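PDB 3LM3: DUF3863 domain-containing protein from Parabacteroides distasonis, which is of unknown function but is probably a glycoside hydrolase or a carbohydrate deacetylase. Local coordinates for residues K201-Q204 with D208-D211; V213-W218 with G323-L328. One frame throughout, in Å; residues are numbered along the deposited sequence.

How the contacts relate
Contacts 1 and 2 follow one another along the chain: 208-211, the second half of contact 1, leads almost directly into strand 213-216, which opens contact 2. Their centres are about 16 Å apart, and apart from this adjoining sequence the two do not touch. Contact 1 closes a short turn within the loop between strands 194-195 and 213-216, about 19 Å from the centre of the chain. Contact 2 lies deeper, about 9 Å from that centre, and joins strand 213-216, at the border of a three-stranded parallel sheet, to helix 322-332, over 100 residues later. A locally tied loop thus delivers the chain to a strand packed against a distant helix of the same family region.

Contact 1: residues K201-Q204 with D208-D211; sequences KPAQ and DFID
The carboxylate of D208 accepts the backbone N-H of Q204 chiefly at OD2, with OD1 a weak second acceptor, while the ring of F209 receives the methyl of A203 obliquely, A203 CB lying 3.9 Å from F209 CD1. Q204 N reaches D208 OD2 at 3.0 Å, almost straight at 169° and on the syn lone pair. D208 CG sits between its own backbone N and carbonyl carbon (chi1 68°), a rotation that brings the carboxylate to the Q204 and G205 amides, OD1 accepting the N-H of G205. One carboxylate thus takes two successive backbone N-H groups across a three-residue loop, ahead of strand 213-216 in a domain of the glycoside hydrolase/deacetylase clan. S195 OG is a further partner of D208 OD2, and a water 2.8 Å from D208 OD2 connects it to K201 NZ, whose salt bridge is with E197. An alanine in place of D208 would probably leave the N-H groups of Q204 and G205 and the hydroxyl of S195 without this acceptor, weakening the tie between the loop's arms. The amide of Q204 is inclined 62° to the carboxylate; bent at chi2, its chain folds back to put NE2 2.8 Å from P202 O, the donor lying above the carbonyl plane, and NE2 also bonds K365 O. Beside the carboxylate, A203 CB also packs 3.7 Å from F209 CA.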
loop_
_atom_site.group_PDB
_atom_site.type_symbol
_atom_site.label_atom_id
_atom_site.label_comp_id
_atom_site.label_asym_id
_atom_site.label_seq_id
_atom_site.Cartn_x
_atom_site.Cartn_y
_atom_site.Cartn_z
ATOM N N LYS A 201 6.398 -12.679 1.375
ATOM C CA LYS A 201 5.950 -14.070 1.368
ATOM C C LYS A 201 4.978 -14.308 2.523
ATOM O O LYS A 201 5.329 -14.046 3.685
ATOM C CB LYS A 201 7.165 -15.009 1.539
ATOM C CG LYS A 201 6.779 -16.450 1.677
ATOM C CD LYS A 201 7.992 -17.413 1.695
ATOM C CE LYS A 201 7.611 -18.719 2.394
ATOM N NZ LYS A 201 8.544 -19.818 1.944
ATOM N N PRO A 202 3.784 -14.828 2.264
ATOM C CA PRO A 202 2.978 -15.291 3.392
ATOM C C PRO A 202 3.665 -16.390 4.232
ATOM O O PRO A 202 4.253 -17.318 3.683
ATOM C CB PRO A 202 1.707 -15.830 2.731
ATOM C CG PRO A 202 1.624 -15.076 1.397
ATOM C CD PRO A 202 3.080 -14.972 0.985
ATOM N N ALA A 203 3.607 -16.264 5.553
ATOM C CA ALA A 203 4.035 -17.348 6.433
ATOM C C ALA A 203 3.316 -18.634 6.031
ATOM O O ALA A 203 2.103 -18.659 5.831
ATOM C CB ALA A 203 3.752 -16.980 7.904
ATOM N N GLN A 204 4.076 -19.716 5.925
ATOM C CA GLN A 204 3.525 -20.994 5.509
ATOM C C GLN A 204 2.954 -21.802 6.678
ATOM O O GLN A 204 2.123 -22.679 6.481
ATOM C CB GLN A 204 4.597 -21.827 4.787
ATOM C CG GLN A 204 5.104 -21.133 3.490
ATOM C CD GLN A 204 4.011 -20.925 2.472
ATOM O OE1 GLN A 204 3.491 -21.887 1.909
ATOM N NE2 GLN A 204 3.642 -19.667 2.238
ATOM N N ASP A 208 7.446 -20.208 10.704
ATOM C CA ASP A 208 7.858 -18.961 10.082
ATOM C C ASP A 208 6.851 -17.822 10.282
ATOM O O ASP A 208 6.942 -16.783 9.632
ATOM C CB ASP A 208 8.193 -19.180 8.585
ATOM C CG ASP A 208 6.991 -19.516 7.747
ATOM O OD1 ASP A 208 6.063 -20.199 8.242
ATOM O OD2 ASP A 208 6.983 -19.131 6.559
ATOM N N PHE A 209 5.949 -17.971 11.248
ATOM C CA PHE A 209 4.840 -17.026 11.410
ATOM C C PHE A 209 5.320 -15.736 12.070
ATOM O O PHE A 209 6.083 -15.764 13.063
ATOM C CB PHE A 209 3.731 -17.658 12.255
ATOM C CG PHE A 209 2.416 -16.904 12.218
ATOM C CD1 PHE A 209 1.574 -16.993 11.113
ATOM C CD2 PHE A 209 2.040 -16.119 13.292
ATOM C CE1 PHE A 209 0.348 -16.321 11.094
ATOM C CE2 PHE A 209 0.824 -15.428 13.272
ATOM C CZ PHE A 209 -0.015 -15.537 12.186
ATOM N N ILE A 210 4.877 -14.601 11.550
ATOM C CA ILE A 210 5.020 -13.317 12.238
ATOM C C ILE A 210 3.611 -12.738 12.449
ATOM O O ILE A 210 2.845 -12.593 11.482
ATOM C CB ILE A 210 5.821 -12.319 11.378
ATOM C CG1 ILE A 210 7.247 -12.818 11.132
ATOM C CG2 ILE A 210 5.837 -10.918 12.025
ATOM C CD1 ILE A 210 7.992 -12.005 10.073
ATOM N N ASP A 211 3.271 -12.405 13.686
ATOM C CA ASP A 211 1.948 -11.866 14.034
ATOM C C ASP A 211 1.909 -10.356 13.763
ATOM O O ASP A 211 1.748 -9.544 14.670
ATOM C CB ASP A 211 1.606 -12.219 15.485
ATOM C CG ASP A 211 0.178 -11.882 15.863
ATOM O OD1 ASP A 211 -0.663 -11.620 14.996
ATOM O OD2 ASP A 211 -0.106 -11.862 17.075
HETATM O O HOH W 1 8.294 -20.920 4.891
#

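Contact 2: residues V213-W218 with G323-L328; sequences VNLDGW and GEFGEL
L215 and F325 supply the apolar side-chain contact between strand 213-216 and the helix. One methyl of the leucine, L215 CD2, meets the phenylalanine ring at its edge, close to the ring plane, 4.0 Å from F325 CE2. F325 has its CG anti to the backbone N (chi1 173°), which swings the ring from the flank of the helix toward the strand. The other leucine methyl takes a different target: L215 CD1 rests 4.3 Å from G326 CA.

Packing of side chain on backbone makes up the rest. The CA atoms of the two segments come nearest at 6.1 Å, from V213 CA to G326 CA. V213 CG2 touches G326 O, 3.7 Å away. With no side chain at G326, V213 and L215 meet the helix backbone itself; a CB there would already be in contact with L215 CD1.

The axes of strand 213-216 and helical segment 323-328 approach to 9.0 Å, their directions 129° apart. Such strand-helix packing is consistent with the barrel-like folds of the glycoside hydrolase/deacetylase clan. Strand 213-216 borders the parallel sheet with 168-172, and V168 and W281 also pack on L215. F325 stacks on W281 of strand 280-287 and meets F22 of strand 21-29, so helix 322-332, which follows strand 318-320 of the five-stranded parallel sheet, packs on members of both sheets, which also touch directly through L215 and W281.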
loop_
_atom_site.group_PDB
_atom_site.type_symbol
_atom_site.label_atom_id
_atom_site.label_comp_id
_atom_site.label_asym_id
_atom_site.label_seq_id
_atom_site.Cartn_x
_atom_site.Cartn_y
_atom_site.Cartn_z
ATOM N N VAL A 213 0.197 -7.894 10.570
ATOM C CA VAL A 213 -0.546 -7.821 9.317
ATOM C C VAL A 213 0.200 -6.862 8.400
ATOM O O VAL A 213 0.479 -5.709 8.746
ATOM C CB VAL A 213 -1.966 -7.265 9.562
ATOM C CG1 VAL A 213 -2.762 -7.220 8.237
ATOM C CG2 VAL A 213 -2.698 -8.087 10.602
ATOM N N ASN A 214 0.523 -7.322 7.203
ATOM C CA ASN A 214 1.263 -6.521 6.234
ATOM C C ASN A 214 0.285 -5.908 5.221
ATOM O O ASN A 214 -0.393 -6.629 4.495
ATOM C CB ASN A 214 2.343 -7.357 5.522
ATOM C CG ASN A 214 3.349 -6.499 4.824
ATOM O OD1 ASN A 214 3.205 -5.285 4.808
ATOM N ND2 ASN A 214 4.410 -7.104 4.246
ATOM N N LEU A 215 0.235 -4.589 5.206
ATOM C CA LEU A 215 -0.672 -3.786 4.403
ATOM C C LEU A 215 0.007 -3.021 3.286
ATOM O O LEU A 215 0.987 -2.294 3.479
ATOM C CB LEU A 215 -1.392 -2.734 5.260
ATOM C CG LEU A 215 -2.273 -3.284 6.377
ATOM C CD1 LEU A 215 -2.984 -2.129 7.106
ATOM C CD2 LEU A 215 -3.313 -4.293 5.824
ATOM N N ASP A 216 -0.562 -3.141 2.096
ATOM C CA ASP A 216 -0.319 -2.225 0.975
ATOM C C ASP A 216 -0.577 -0.767 1.344
ATOM O O ASP A 216 -1.337 -0.478 2.276
ATOM C CB ASP A 216 -1.212 -2.640 -0.192
ATOM C CG ASP A 216 -0.779 -2.071 -1.544
ATOM O OD1 ASP A 216 0.381 -1.588 -1.717
ATOM O OD2 ASP A 216 -1.651 -2.085 -2.461
ATOM N N GLY A 217 0.018 0.136 0.579
ATOM C CA GLY A 217 -0.062 1.578 0.793
ATOM C C GLY A 217 -0.961 2.356 -0.166
ATOM O O GLY A 217 -1.586 3.337 0.239
ATOM N N TRP A 218 -0.956 1.972 -1.455
ATOM C CA TRP A 218 -1.741 2.616 -2.501
ATOM C C TRP A 218 -2.420 1.578 -3.383
ATOM O O TRP A 218 -1.762 0.819 -4.099
ATOM C CB TRP A 218 -0.878 3.484 -3.430
ATOM C CG TRP A 218 -0.095 4.615 -2.865
ATOM C CD1 TRP A 218 -0.429 5.937 -2.922
ATOM C CD2 TRP A 218 1.173 4.548 -2.219
ATOM N NE1 TRP A 218 0.553 6.692 -2.346
ATOM C CE2 TRP A 218 1.561 5.867 -1.928
ATOM C CE3 TRP A 218 2.025 3.501 -1.877
ATOM C CZ2 TRP A 218 2.753 6.164 -1.272
ATOM C CZ3 TRP A 218 3.223 3.802 -1.232
ATOM C CH2 TRP A 218 3.563 5.129 -0.930
ATOM N N GLY A 323 -3.989 1.324 11.127
ATOM C CA GLY A 323 -3.909 0.438 12.263
ATOM C C GLY A 323 -5.249 -0.194 12.614
ATOM O O GLY A 323 -5.325 -1.388 12.945
ATOM N N GLU A 324 -6.331 0.583 12.578
ATOM C CA GLU A 324 -7.674 0.050 12.919
ATOM C C GLU A 324 -8.056 -1.033 11.928
ATOM O O GLU A 324 -8.588 -2.088 12.290
ATOM C CB GLU A 324 -8.754 1.126 12.821
ATOM C CG GLU A 324 -8.944 2.010 13.947
ATOM C CD GLU A 324 -10.171 2.851 13.586
ATOM O OE1 GLU A 324 -9.996 3.833 12.860
ATOM O OE2 GLU A 324 -11.314 2.432 13.880
ATOM N N PHE A 325 -7.840 -0.772 10.643
ATOM C CA PHE A 325 -8.200 -1.735 9.621
ATOM C C PHE A 325 -7.385 -3.013 9.789
ATOM O O PHE A 325 -7.932 -4.109 9.726
ATOM C CB PHE A 325 -8.006 -1.167 8.208
ATOM C CG PHE A 325 -8.222 -2.208 7.149
ATOM C CD1 PHE A 325 -9.493 -2.704 6.880
ATOM C CD2 PHE A 325 -7.133 -2.773 6.481
ATOM C CE1 PHE A 325 -9.669 -3.760 5.976
ATOM C CE2 PHE A 325 -7.287 -3.801 5.609
ATOM C CZ PHE A 325 -8.562 -4.295 5.309
ATOM N N GLY A 326 -6.077 -2.891 9.976
ATOM C CA GLY A 326 -5.249 -4.086 10.171
ATOM C C GLY A 326 -5.711 -4.910 11.351
ATOM O O GLY A 326 -5.716 -6.131 11.287
ATOM N N GLU A 327 -6.105 -4.249 12.438
ATOM C CA GLU A 327 -6.591 -5.003 13.602
ATOM C C GLU A 327 -7.963 -5.596 13.351
ATOM O O GLU A 327 -8.221 -6.686 13.850
ATOM C CB GLU A 327 -6.563 -4.185 14.880
ATOM C CG GLU A 327 -5.149 -3.896 15.384
ATOM C CD GLU A 327 -4.413 -5.125 15.874
ATOM O OE1 GLU A 327 -5.010 -6.204 16.108
ATOM O OE2 GLU A 327 -3.188 -5.012 16.028
ATOM N N LEU A 328 -8.822 -4.949 12.547
ATOM C CA LEU A 328 -10.071 -5.614 12.146
ATOM C C LEU A 328 -9.791 -6.891 11.362
ATOM O O LEU A 328 -10.433 -7.923 11.577
ATOM C CB LEU A 328 -10.967 -4.689 11.303
ATOM C CG LEU A 328 -11.712 -3.612 12.060
ATOM C CD1 LEU A 328 -12.308 -2.597 11.083
ATOM C CD2 LEU A 328 -12.794 -4.237 12.986
#